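Local structure of alpha-1,3-glucanase (7C7D) at residues A[420-425]-A[455-460]; A[468-473]-A[497-502]; A[346-351]-A[368-373]; A[407-412]-A[432-437]; A[517-522]-A[543-548]. The protein hydrolyses alpha-1,3-glucan as a thermostable endo-acting glycosidase of family GH87, cleaving the alpha-1,3-glycosidic links between glucose units. One frame throughout, in Å; residues are numbered along the deposited sequence. Where two conformers were deposited one is given.

Contact 1: A[420-425]-A[455-460]; sequences NLISDT and NTLVRT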
# COMPACT_ATOMS: atom_id res chain seq x y z
N ASN A 420 -2.76 -6.04 -9.81
CA ASN A 420 -2.95 -5.40 -8.52
C ASN A 420 -4.33 -4.75 -8.45
O ASN A 420 -4.88 -4.29 -9.45
CB ASN A 420 -1.87 -4.35 -8.30
CG ASN A 420 -0.47 -4.95 -8.35
OD1 ASN A 420 -0.03 -5.58 -7.39
ND2 ASN A 420 0.23 -4.76 -9.47
N LEU A 421 -4.88 -4.73 -7.24
CA LEU A 421 -6.11 -4.02 -6.92
C LEU A 421 -5.73 -2.84 -6.05
O LEU A 421 -5.14 -3.03 -4.98
CB LEU A 421 -7.08 -4.94 -6.17
CG LEU A 421 -8.35 -4.28 -5.63
CD1 LEU A 421 -9.18 -3.67 -6.77
CD2 LEU A 421 -9.18 -5.27 -4.81
N ILE A 422 -6.01 -1.64 -6.53
CA ILE A 422 -5.60 -0.40 -5.87
C ILE A 422 -6.82 0.48 -5.73
O ILE A 422 -7.47 0.80 -6.73
CB ILE A 422 -4.50 0.32 -6.68
CG1 ILE A 422 -3.30 -0.61 -6.87
CG2 ILE A 422 -4.11 1.64 -6.00
CD1 ILE A 422 -2.32 -0.14 -7.91
N SER A 423 -7.14 0.87 -4.49
CA SER A 423 -8.35 1.63 -4.22
C SER A 423 -8.05 2.83 -3.34
O SER A 423 -7.24 2.74 -2.40
CB SER A 423 -9.42 0.79 -3.52
OG SER A 423 -9.66 -0.42 -4.22
N ASP A 424 -8.72 3.94 -3.64
CA ASP A 424 -8.83 5.10 -2.75
C ASP A 424 -7.48 5.77 -2.50
O ASP A 424 -6.91 5.70 -1.41
CB ASP A 424 -9.48 4.70 -1.42
CG ASP A 424 -10.94 4.36 -1.57
OD1 ASP A 424 -11.67 5.16 -2.17
OD2 ASP A 424 -11.36 3.28 -1.08
N THR A 425 -6.98 6.45 -3.53
CA THR A 425 -5.77 7.25 -3.38
C THR A 425 -6.10 8.73 -3.23
O THR A 425 -7.24 9.18 -3.41
CB THR A 425 -4.80 7.00 -4.55
OG1 THR A 425 -5.40 7.41 -5.78
CG2 THR A 425 -4.43 5.53 -4.64
N ASN A 455 -4.46 -4.70 -14.00
CA ASN A 455 -4.69 -3.99 -12.74
C ASN A 455 -6.10 -3.41 -12.70
O ASN A 455 -6.70 -3.09 -13.72
CB ASN A 455 -3.66 -2.87 -12.57
CG ASN A 455 -2.24 -3.40 -12.58
OD1 ASN A 455 -1.77 -3.94 -11.58
ND2 ASN A 455 -1.56 -3.27 -13.72
N THR A 456 -6.63 -3.28 -11.48
CA THR A 456 -7.93 -2.67 -11.22
C THR A 456 -7.74 -1.50 -10.28
O THR A 456 -7.14 -1.65 -9.21
CB THR A 456 -8.90 -3.69 -10.63
OG1 THR A 456 -9.14 -4.71 -11.61
CG2 THR A 456 -10.22 -3.04 -10.27
N LEU A 457 -8.23 -0.33 -10.69
CA LEU A 457 -8.01 0.94 -10.01
C LEU A 457 -9.36 1.54 -9.67
O LEU A 457 -10.13 1.88 -10.58
CB LEU A 457 -7.23 1.90 -10.91
CG LEU A 457 -5.96 1.34 -11.55
CD1 LEU A 457 -5.30 2.37 -12.44
CD2 LEU A 457 -4.99 0.85 -10.48
N VAL A 458 -9.67 1.65 -8.38
CA VAL A 458 -11.00 2.01 -7.90
C VAL A 458 -10.90 3.29 -7.08
O VAL A 458 -10.18 3.34 -6.07
CB VAL A 458 -11.60 0.88 -7.05
CG1 VAL A 458 -13.01 1.25 -6.59
CG2 VAL A 458 -11.61 -0.44 -7.83
N ARG A 459 -11.61 4.34 -7.51
CA ARG A 459 -11.61 5.62 -6.81
C ARG A 459 -10.19 6.15 -6.61
O ARG A 459 -9.80 6.58 -5.52
CB ARG A 459 -12.37 5.54 -5.47
CG ARG A 459 -13.86 5.21 -5.63
CD ARG A 459 -14.59 5.13 -4.27
NE ARG A 459 -13.95 4.15 -3.41
CZ ARG A 459 -14.22 2.85 -3.41
NH1 ARG A 459 -15.20 2.38 -4.17
NH2 ARG A 459 -13.52 2.02 -2.65
N THR A 460 -9.40 6.12 -7.69
CA THR A 460 -8.04 6.62 -7.69
C THR A 460 -7.91 7.85 -8.58
O THR A 460 -8.69 8.06 -9.52
CB THR A 460 -7.01 5.55 -8.10
OG1 THR A 460 -7.13 5.23 -9.49
CG2 THR A 460 -7.16 4.29 -7.24
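R459 and D424 meet just beyond the ends of two parallel strands, their side chains running alongside each other in the same direction. The guanidinium turns its NE edge to the carboxylate: R459 NE donates to D424 OD1 over 2.8 Å, and R459 NH2 reaches D424 OD2 at 3.0 Å in a nearly straight bond. Both oxygens are met on their syn sides and lie near the guanidinium plane, although the two flat groups are turned 33° against each other. A bend at chi3 (-57°) turns the NE edge to the aspartate. The carboxylate is shared: R90 makes a second salt bridge to OD1, and G89 N donates to OD2. Since S88 and Q91 are ligands of the calcium ion, this one acid links the coil to the neighbourhood of the metal site.

Along the strands, I422 lies beside L457, with I422 CD1 3.8 Å from L457 CD2. Its backbone N and O both bond to the 456-458 strand, I422 N donating to T456 O at 2.9 Å while I422 O accepts from V458 N at the same length. At the far end N420 and N455 point the same way with amide planes only 5° apart. N455 OD1 accepts twice, from N420 ND2 at 3.0 Å and from N420 N at 2.9 Å, and N420 OD1 in turn accepts from N396 N. Such coplanar amides, hydrogen-bonded from coil to coil, form the asparagine ladder of right-handed parallel beta-helices of the pectate lyase type.

Contact 2: A[468-473]-A[497-502]; sequences NHPMGA and SPYSAF
P470 overlaps the root of the Y499 side chain, the two crossing at about a right angle. P470 CB touches Y499 CG at 3.6 Å and sits equally near Y499 CB, while the proline CG reaches toward CB and CD1 of the tyrosine. The approach is oblique to the ring. I463 packs on both residues, and the C-terminal tail adds W588 against the proline and P591 against the tyrosine. With an alanine in place of Y499, P470 and I463 would probably lose the ring that packs on them both, leaving a gap beside the proline.

Further along, S500 comes up against G472, its OG 3.2 Å from G472 CA. A chi1 of 50° sets that hydroxyl between the backbone N and the carbonyl carbon, and Q533 OE1 provides its hydrogen-bonding partner. Any side chain on G472 would point toward this serine and run into OG, so the close approach depends on the glycine. The backbones then join directly: A473 N donates to S500 O at 3.0 Å, arriving 34° out of the carbonyl plane. A473 CB lies 3.3 Å from A501 O and 3.8 Å from S497 OG, which makes the alanine a small filler between the ends of the 497-501 turn. E503 OE1 takes the G472 N-H, and Q533 NE2 donates to P470 O. Strand 469-471 is the second arm of a short antiparallel hairpin with 462-464, and 497-501 is an irregular turn; both lead into adjacent parallel strands of the beta-helix, 474-477 and 502-505.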
# COMPACT_ATOMS: atom_id res chain seq x y z
N ASN A 468 -3.76 22.82 -8.50
CA ASN A 468 -5.18 22.76 -8.64
C ASN A 468 -5.57 22.00 -9.91
O ASN A 468 -6.65 22.22 -10.47
CB ASN A 468 -5.75 24.17 -8.62
CG ASN A 468 -7.01 24.24 -7.88
OD1 ASN A 468 -7.26 23.43 -6.99
ND2 ASN A 468 -7.83 25.21 -8.23
N HIS A 469 -4.70 21.09 -10.39
CA HIS A 469 -5.02 20.22 -11.52
C HIS A 469 -4.94 18.76 -11.08
O HIS A 469 -4.16 18.41 -10.20
CB HIS A 469 -4.08 20.43 -12.71
CG HIS A 469 -4.23 21.76 -13.37
ND1 HIS A 469 -5.43 22.43 -13.43
CD2 HIS A 469 -3.33 22.55 -14.00
CE1 HIS A 469 -5.27 23.58 -14.05
NE2 HIS A 469 -4.00 23.68 -14.42
N PRO A 470 -5.74 17.88 -11.68
CA PRO A 470 -5.83 16.52 -11.16
C PRO A 470 -4.83 15.54 -11.76
O PRO A 470 -4.38 15.66 -12.91
CB PRO A 470 -7.26 16.10 -11.53
CG PRO A 470 -7.51 16.82 -12.80
CD PRO A 470 -6.80 18.15 -12.67
N MET A 471 -4.46 14.59 -10.92
CA MET A 471 -3.76 13.41 -11.38
C MET A 471 -4.79 12.32 -11.63
O MET A 471 -5.77 12.18 -10.90
CB MET A 471 -2.72 12.95 -10.36
CG MET A 471 -1.29 13.37 -10.72
SD MET A 471 -0.16 13.36 -9.32
CE MET A 471 -0.79 14.70 -8.38
N GLY A 472 -4.57 11.56 -12.71
CA GLY A 472 -5.49 10.51 -13.08
C GLY A 472 -5.23 9.20 -12.36
O GLY A 472 -4.28 9.04 -11.59
N ALA A 473 -6.11 8.23 -12.64
CA ALA A 473 -6.00 6.91 -12.04
C ALA A 473 -4.68 6.23 -12.41
O ALA A 473 -4.03 5.61 -11.56
CB ALA A 473 -7.18 6.04 -12.46
N SER A 497 -13.43 6.71 -10.94
CA SER A 497 -12.34 7.67 -10.78
C SER A 497 -12.92 9.06 -10.53
O SER A 497 -13.80 9.50 -11.28
CB SER A 497 -11.52 7.73 -12.05
OG SER A 497 -10.98 6.47 -12.39
N PRO A 498 -12.44 9.78 -9.52
CA PRO A 498 -13.00 11.12 -9.29
C PRO A 498 -12.64 12.11 -10.39
O PRO A 498 -13.42 13.03 -10.65
CB PRO A 498 -12.41 11.53 -7.93
CG PRO A 498 -11.20 10.66 -7.77
CD PRO A 498 -11.53 9.37 -8.44
N TYR A 499 -11.49 11.92 -11.04
CA TYR A 499 -11.05 12.81 -12.12
C TYR A 499 -10.88 11.97 -13.38
O TYR A 499 -11.84 11.38 -13.84
CB TYR A 499 -9.88 13.67 -11.67
CG TYR A 499 -10.32 14.56 -10.53
CD1 TYR A 499 -11.01 15.73 -10.79
CD2 TYR A 499 -10.11 14.19 -9.21
CE1 TYR A 499 -11.46 16.53 -9.77
CE2 TYR A 499 -10.56 14.99 -8.17
CZ TYR A 499 -11.24 16.16 -8.46
OH TYR A 499 -11.69 16.97 -7.45
N SER A 500 -9.67 11.90 -13.93
CA SER A 500 -9.43 11.23 -15.19
C SER A 500 -9.01 9.78 -14.98
O SER A 500 -8.57 9.38 -13.90
CB SER A 500 -8.36 11.97 -15.98
OG SER A 500 -7.24 12.19 -15.13
N ALA A 501 -9.12 9.00 -16.06
CA ALA A 501 -8.71 7.59 -16.03
C ALA A 501 -7.23 7.46 -16.38
O ALA A 501 -6.41 7.13 -15.52
CB ALA A 501 -9.61 6.75 -16.95
N PHE A 502 -6.87 7.71 -17.63
CA PHE A 502 -5.49 7.66 -18.09
C PHE A 502 -4.95 9.08 -18.22
O PHE A 502 -5.61 9.94 -18.82
CB PHE A 502 -5.39 6.98 -19.45
CG PHE A 502 -5.84 5.54 -19.46
CD1 PHE A 502 -5.01 4.53 -19.00
CD2 PHE A 502 -7.09 5.20 -19.95
CE1 PHE A 502 -5.42 3.21 -19.01
CE2 PHE A 502 -7.51 3.87 -19.97
CZ PHE A 502 -6.67 2.88 -19.49

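Contact 3: A[346-351]-A[368-373]; sequences RILDTT and DNFLRN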
# COMPACT_ATOMS: atom_id res chain seq x y z
N ARG A 346 1.12 -8.67 5.37
CA ARG A 346 0.30 -7.50 5.62
C ARG A 346 1.22 -6.37 6.05
O ARG A 346 2.07 -6.56 6.92
CB ARG A 346 -0.71 -7.75 6.74
CG ARG A 346 -1.36 -9.10 6.68
CD ARG A 346 -2.29 -9.23 5.49
NE ARG A 346 -2.71 -10.62 5.34
CZ ARG A 346 -3.59 -11.21 6.13
NH1 ARG A 346 -4.18 -10.53 7.10
NH2 ARG A 346 -3.89 -12.49 5.96
N ILE A 347 1.07 -5.21 5.42
CA ILE A 347 1.83 -4.02 5.78
C ILE A 347 0.80 -2.92 6.04
O ILE A 347 0.12 -2.46 5.12
CB ILE A 347 2.83 -3.61 4.69
CG1 ILE A 347 3.79 -4.78 4.40
CG2 ILE A 347 3.63 -2.38 5.13
CD1 ILE A 347 4.69 -4.57 3.18
N LEU A 348 0.67 -2.52 7.31
CA LEU A 348 -0.41 -1.65 7.74
C LEU A 348 0.17 -0.50 8.54
O LEU A 348 1.08 -0.69 9.35
CB LEU A 348 -1.38 -2.38 8.67
CG LEU A 348 -1.85 -3.73 8.16
CD1 LEU A 348 -2.62 -4.43 9.24
CD2 LEU A 348 -2.71 -3.52 6.94
N ASP A 349 -0.40 0.69 8.36
CA ASP A 349 -0.14 1.82 9.24
C ASP A 349 1.36 2.15 9.30
O ASP A 349 2.03 1.99 10.32
CB ASP A 349 -0.66 1.56 10.66
CG ASP A 349 -2.11 1.14 10.71
OD1 ASP A 349 -2.94 1.70 9.96
OD2 ASP A 349 -2.43 0.27 11.54
N THR A 350 1.88 2.60 8.16
CA THR A 350 3.27 3.03 8.09
C THR A 350 3.29 4.52 7.77
O THR A 350 2.45 5.01 7.02
CB THR A 350 4.08 2.22 7.05
OG1 THR A 350 3.49 2.36 5.75
CG2 THR A 350 4.10 0.74 7.41
N THR A 351 4.23 5.25 8.35
CA THR A 351 4.22 6.70 8.12
C THR A 351 4.85 7.10 6.80
O THR A 351 4.73 8.26 6.40
CB THR A 351 4.86 7.46 9.28
OG1 THR A 351 6.22 7.03 9.44
CG2 THR A 351 4.08 7.22 10.57
N ASP A 368 0.95 -10.85 -3.68
CA ASP A 368 -0.04 -11.36 -2.72
C ASP A 368 0.09 -10.72 -1.35
O ASP A 368 -0.11 -11.38 -0.32
CB ASP A 368 -0.01 -12.88 -2.65
CG ASP A 368 -0.54 -13.51 -3.91
OD1 ASP A 368 -1.74 -13.31 -4.21
OD2 ASP A 368 0.25 -14.16 -4.62
N ASN A 369 0.43 -9.43 -1.32
CA ASN A 369 0.47 -8.68 -0.08
C ASN A 369 -0.73 -7.75 0.01
O ASN A 369 -1.32 -7.36 -0.99
CB ASN A 369 1.75 -7.84 -0.00
CG ASN A 369 3.00 -8.69 -0.12
OD1 ASN A 369 3.36 -9.40 0.82
ND2 ASN A 369 3.65 -8.63 -1.27
N PHE A 370 -1.08 -7.41 1.25
CA PHE A 370 -2.12 -6.45 1.54
C PHE A 370 -1.49 -5.24 2.22
O PHE A 370 -0.78 -5.40 3.22
CB PHE A 370 -3.18 -7.05 2.47
CG PHE A 370 -4.28 -6.09 2.82
CD1 PHE A 370 -5.23 -5.74 1.88
CD2 PHE A 370 -4.34 -5.50 4.08
CE1 PHE A 370 -6.23 -4.85 2.18
CE2 PHE A 370 -5.35 -4.60 4.38
CZ PHE A 370 -6.30 -4.28 3.43
N LEU A 371 -1.77 -4.05 1.68
CA LEU A 371 -1.20 -2.80 2.18
C LEU A 371 -2.32 -1.80 2.42
O LEU A 371 -3.07 -1.48 1.49
CB LEU A 371 -0.19 -2.23 1.17
CG LEU A 371 1.06 -3.10 0.96
CD1 LEU A 371 1.00 -3.90 -0.35
CD2 LEU A 371 2.31 -2.23 1.00
N ARG A 372 -2.45 -1.33 3.66
CA ARG A 372 -3.43 -0.32 4.02
C ARG A 372 -2.76 0.78 4.83
O ARG A 372 -1.97 0.50 5.73
CB ARG A 372 -4.56 -0.94 4.87
CG ARG A 372 -5.56 0.07 5.41
CD ARG A 372 -6.60 -0.58 6.32
NE ARG A 372 -7.62 -1.34 5.58
CZ ARG A 372 -8.16 -2.46 6.02
NH1 ARG A 372 -7.79 -2.98 7.18
NH2 ARG A 372 -9.08 -3.09 5.29
N ASN A 373 -3.09 2.03 4.51
CA ASN A 373 -2.70 3.18 5.35
C ASN A 373 -1.18 3.39 5.38
O ASN A 373 -0.57 3.53 6.44
CB ASN A 373 -3.29 3.08 6.76
CG ASN A 373 -3.18 4.39 7.54
OD1 ASN A 373 -3.15 5.48 6.97
ND2 ASN A 373 -3.13 4.27 8.87
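Two successive coils of a right-handed parallel beta-helix stack here, R346, I347 and L348 of one pairing in parallel with F370, L371 and R372 of the next. On one face, L348 CD2 is wedged between two neighbours, 3.8 Å from F370 CE2 and the same distance from R372 CB. R346 adds its CD at 3.8 Å from F370 CB. The phenyl ring stands with its edge toward R372, and F370 CZ lies 3.5 Å above one guanidinium face. Both arginines reach strand 188-196 of the antiparallel N-terminal part: R346 forms a salt bridge with E196, and R372 one with D194 as well as a hydrogen bond to N164. On the opposite face the pair is aliphatic, I347 CB resting 4.0 Å from L371 CD2.

Past the strands the chain bends through D349 and N373, both with positive phi. A chi1 of -167° at N373 sends CG away from its backbone N and across to the acid, where N373 ND2 donates to D349 OD1 at 2.8 Å. The bond is nearly straight (171°) and meets the anti side of the oxygen, with amide and carboxylate planes 76° apart. D349 OD2 accepts from Q325 NE2 and N164 N, which fixes the carboxylate's rotation. An asparagine in place of D349 has one acceptor oxygen fewer and would probably leave a donor among N373, Q325 and N164 without its mate. Next along the chain, T350 N donates to N373 O at 3.1 Å. Bends made by a residue in left-handed conformation, repeated from coil to coil, are characteristic of the pectate lyase-like beta-helix.

Contact 4: A[407-412]-A[432-437]; sequences IAIYGG and IAISNQ
I409 and I434 lie side by side, I409 CG1 3.8 Å from I434 CD1, as one step of an aliphatic stack inside a parallel beta-helix. Both have chi2 near -59°, which lets one side chain repeat the shape of the other on the next coil. I407 and I432 form the neighbouring step more loosely, with I407 CB 4.4 Å from I432 CG1. On the other face of the pair Y410 lies against S435, its CD1 3.7 Å from S435 CB, and Y410 CB is 3.8 Å from Q437 O, a buried carbonyl oxygen with no hydrogen-bonding partner in the model.

Backbone bonds set this register. A433 bonds twice to strand 407-410, its N donating to I407 O and its O accepting from I409 N; S435 N continues the ladder by donating to I409 O at 2.8 Å.

A second shell then orients the groups. I422 packs on both I407 and I432 from the interior, while I450 and V452 pack on I434. D377 OD2 holds the hydroxyl of Y410, and the ring makes an edge-to-face contact with F439, so its far end is fixed as well as its root. N436 is tied down through its amide to L446 N and S481 O. The chain leaves the strand in an ST turn: S435 OG, anti to its own N (chi1 177°), accepts from Q437 N at 2.9 Å.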
# COMPACT_ATOMS: atom_id res chain seq x y z
N ILE A 407 0.92 2.45 -6.57
CA ILE A 407 2.17 1.90 -7.06
C ILE A 407 2.88 2.97 -7.88
O ILE A 407 2.27 3.58 -8.76
CB ILE A 407 1.96 0.64 -7.91
CG1 ILE A 407 1.45 -0.50 -7.03
CG2 ILE A 407 3.24 0.27 -8.66
CD1 ILE A 407 1.14 -1.81 -7.75
N ALA A 408 4.16 3.20 -7.58
CA ALA A 408 4.97 4.16 -8.33
C ALA A 408 6.23 3.47 -8.83
O ALA A 408 6.99 2.91 -8.04
CB ALA A 408 5.35 5.35 -7.46
N ILE A 409 6.46 3.55 -10.14
CA ILE A 409 7.68 3.05 -10.76
C ILE A 409 8.44 4.26 -11.27
O ILE A 409 8.04 4.88 -12.27
CB ILE A 409 7.38 2.09 -11.91
CG1 ILE A 409 6.40 0.98 -11.47
CG2 ILE A 409 8.68 1.54 -12.49
CD1 ILE A 409 6.88 0.13 -10.31
N TYR A 410 9.53 4.62 -10.59
CA TYR A 410 10.38 5.73 -11.01
C TYR A 410 11.62 5.13 -11.66
O TYR A 410 12.53 4.67 -10.97
CB TYR A 410 10.76 6.62 -9.83
CG TYR A 410 9.60 7.12 -9.00
CD1 TYR A 410 8.76 8.13 -9.46
CD2 TYR A 410 9.38 6.60 -7.73
CE1 TYR A 410 7.69 8.59 -8.66
CE2 TYR A 410 8.34 7.04 -6.94
CZ TYR A 410 7.51 8.03 -7.40
OH TYR A 410 6.48 8.44 -6.57
N GLY A 411 11.65 5.13 -12.99
CA GLY A 411 12.76 4.56 -13.72
C GLY A 411 12.78 3.04 -13.66
O GLY A 411 11.80 2.39 -13.29
N GLY A 412 13.92 2.47 -14.04
CA GLY A 412 14.11 1.04 -14.02
C GLY A 412 13.89 0.39 -15.38
O GLY A 412 13.43 1.01 -16.34
N ILE A 432 -1.67 4.15 -10.23
CA ILE A 432 -0.38 3.69 -10.72
C ILE A 432 0.30 4.86 -11.42
O ILE A 432 -0.31 5.54 -12.25
CB ILE A 432 -0.52 2.51 -11.70
CG1 ILE A 432 -1.05 1.27 -10.99
CG2 ILE A 432 0.81 2.22 -12.40
CD1 ILE A 432 -1.45 0.12 -11.92
N ALA A 433 1.58 5.07 -11.11
CA ALA A 433 2.41 6.04 -11.81
C ALA A 433 3.61 5.33 -12.42
O ALA A 433 4.34 4.62 -11.72
CB ALA A 433 2.89 7.13 -10.85
N ILE A 434 3.81 5.53 -13.72
CA ILE A 434 4.99 5.05 -14.45
C ILE A 434 5.75 6.32 -14.83
O ILE A 434 5.26 7.12 -15.62
CB ILE A 434 4.60 4.24 -15.70
CG1 ILE A 434 3.64 3.09 -15.34
CG2 ILE A 434 5.86 3.76 -16.45
CD1 ILE A 434 4.19 2.09 -14.33
N SER A 435 6.92 6.53 -14.23
CA SER A 435 7.45 7.89 -14.15
C SER A 435 8.96 7.96 -14.37
O SER A 435 9.72 7.08 -13.95
CB SER A 435 7.13 8.47 -12.78
OG SER A 435 7.69 9.76 -12.65
N ASN A 436 9.38 9.06 -15.00
CA ASN A 436 10.78 9.46 -15.11
C ASN A 436 11.12 10.63 -14.19
O ASN A 436 12.05 11.40 -14.47
CB ASN A 436 11.16 9.77 -16.56
CG ASN A 436 11.59 8.53 -17.33
OD1 ASN A 436 12.01 7.53 -16.73
ND2 ASN A 436 11.51 8.59 -18.66
N GLN A 437 10.39 10.80 -13.09
CA GLN A 437 10.73 11.78 -12.07
C GLN A 437 11.91 11.25 -11.26
O GLN A 437 11.81 10.19 -10.64
CB GLN A 437 9.52 12.05 -11.17
CG GLN A 437 9.73 13.19 -10.18
CD GLN A 437 8.46 13.63 -9.49
OE1 GLN A 437 7.41 13.00 -9.61
NE2 GLN A 437 8.54 14.73 -8.73

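Contact 5: A[517-522]-A[543-548]; sequences VTVDGA and RNVTAT
A chi1 of -173° turns the carboxylate of D520 away from its own backbone N, and a bend at chi3 (-64°) brings the guanidinium of R543 back to meet it. In the conformer described, one of two deposited for R543, two nitrogens grip a single oxygen: R543 NH2 lies 2.9 Å from D520 OD2 and R543 NE 3.0 Å from the same atom. Both arrive from one face of the carboxylate, NE from well above its plane; the two flat groups stand 79° apart. The second oxygen has its own donor, N544 ND2, at 2.9 Å from D520 OD1 on the syn side. The acid therefore holds neighbouring residues of the adjacent coil, although the arginine half of this grip is probably mobile.

The pair belongs to the last coils of the parallel beta-helix, where the chain turns a corner at N544 and passes from one face of the helix to another. G521 N donates to R543 O ahead of that corner and A522 N to N544 O at it, after which T546 N donates to A522 O at 2.9 Å.

On the inner side the chemistry is aliphatic. V545 CG2 sits 3.8 Å from V519 CG1 and 4.1 Å from A522 CB, while F502 packs on both V519 and A522 from within. N575 and W578 hold the backbone N and O of V545. In the same arginine conformer, T518 CG2 lies 3.6 Å from R543 NH2; a water lies 2.9 Å from T518 OG1 and takes a weak bond from R543 NH1.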
# COMPACT_ATOMS: atom_id res chain seq x y z
N VAL A 517 3.82 4.39 -25.96
CA VAL A 517 2.78 3.95 -25.05
C VAL A 517 1.66 3.31 -25.85
O VAL A 517 1.17 3.90 -26.82
CB VAL A 517 2.23 5.12 -24.22
CG1 VAL A 517 0.99 4.70 -23.41
CG2 VAL A 517 3.31 5.68 -23.32
N THR A 518 1.25 2.12 -25.44
CA THR A 518 0.07 1.45 -25.98
C THR A 518 -0.87 1.13 -24.84
O THR A 518 -0.46 0.52 -23.84
CB THR A 518 0.46 0.15 -26.68
OG1 THR A 518 1.39 0.44 -27.73
CG2 THR A 518 -0.78 -0.53 -27.28
N VAL A 519 -2.13 1.55 -24.97
CA VAL A 519 -3.19 1.13 -24.07
C VAL A 519 -4.08 0.18 -24.86
O VAL A 519 -4.67 0.58 -25.87
CB VAL A 519 -4.00 2.33 -23.55
CG1 VAL A 519 -5.18 1.86 -22.71
CG2 VAL A 519 -3.10 3.27 -22.76
N ASP A 520 -4.13 -1.08 -24.44
CA ASP A 520 -4.87 -2.10 -25.18
C ASP A 520 -5.72 -2.90 -24.20
O ASP A 520 -5.20 -3.74 -23.45
CB ASP A 520 -3.92 -3.02 -25.95
CG ASP A 520 -4.65 -4.00 -26.86
OD1 ASP A 520 -5.85 -4.26 -26.66
OD2 ASP A 520 -4.00 -4.51 -27.79
N GLY A 521 -7.02 -2.64 -24.22
CA GLY A 521 -7.96 -3.40 -23.42
C GLY A 521 -8.21 -2.72 -22.09
O GLY A 521 -7.36 -2.75 -21.21
N ALA A 522 -9.36 -2.07 -21.95
CA ALA A 522 -9.69 -1.46 -20.67
C ALA A 522 -11.19 -1.40 -20.53
O ALA A 522 -11.93 -1.25 -21.51
CB ALA A 522 -9.08 -0.06 -20.54
N ARG A 543 -6.40 0.96 -28.07
CA ARG A 543 -7.25 -0.06 -28.65
C ARG A 543 -8.10 -0.69 -27.56
O ARG A 543 -7.64 -0.87 -26.43
CB ARG A 543 -6.43 -1.21 -29.29
CG ARG A 543 -5.58 -0.85 -30.49
CD ARG A 543 -4.96 -2.10 -31.10
NE ARG A 543 -4.04 -2.77 -30.19
CZ ARG A 543 -2.73 -2.56 -30.17
NH1 ARG A 543 -2.19 -1.70 -31.02
NH2 ARG A 543 -1.95 -3.21 -29.31
N ASN A 544 -9.33 -1.07 -27.91
CA ASN A 544 -10.15 -1.92 -27.06
C ASN A 544 -10.44 -1.30 -25.70
O ASN A 544 -10.56 -2.01 -24.70
CB ASN A 544 -9.52 -3.30 -26.93
CG ASN A 544 -9.25 -3.91 -28.28
OD1 ASN A 544 -10.12 -3.85 -29.16
ND2 ASN A 544 -8.06 -4.46 -28.49
N VAL A 545 -10.59 0.02 -25.65
CA VAL A 545 -10.96 0.72 -24.43
C VAL A 545 -12.46 0.98 -24.48
O VAL A 545 -12.93 1.74 -25.33
CB VAL A 545 -10.16 2.02 -24.26
CG1 VAL A 545 -10.65 2.80 -23.04
CG2 VAL A 545 -8.67 1.71 -24.16
N THR A 546 -13.20 0.33 -23.58
CA THR A 546 -14.65 0.48 -23.48
C THR A 546 -14.95 1.36 -22.26
O THR A 546 -14.60 1.00 -21.14
CB THR A 546 -15.29 -0.89 -23.28
OG1 THR A 546 -14.93 -1.76 -24.35
CG2 THR A 546 -16.81 -0.77 -23.19
N ALA A 547 -15.61 2.49 -22.49
CA ALA A 547 -15.93 3.43 -21.42
C ALA A 547 -17.43 3.61 -21.31
O ALA A 547 -18.14 3.65 -22.32
CB ALA A 547 -15.28 4.79 -21.67
N THR A 548 -17.92 3.73 -20.07
CA THR A 548 -19.29 4.12 -19.81
C THR A 548 -19.27 5.15 -18.68
O THR A 548 -18.36 5.16 -17.85
CB THR A 548 -20.18 2.93 -19.40
OG1 THR A 548 -19.64 2.30 -18.23
CG2 THR A 548 -20.26 1.91 -20.52
O HOH W 1 0.94 -0.99 -30.16

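All five contacts join coils of the same beta-helix, yet their chemistry follows their place in it. Contacts 1, 3 and 5 pair long strands near their bends and use ionic or amide groups there; contact 4 lies on another face and is chiefly aliphatic, while contact 2 joins turns rather than paired strands. Contacts 2, 3 and 4 are buried, contacts 1 and 5 only partly, and contact 5 has its centre about 26 Å from the centre of the chain. Contacts 1 and 4 interleave along the chain and share an interior, I422 CD1 lying 3.6 Å from I432 CG1. Contact 2 borders contact 1 through T460 and A473 and meets contact 5 through F502.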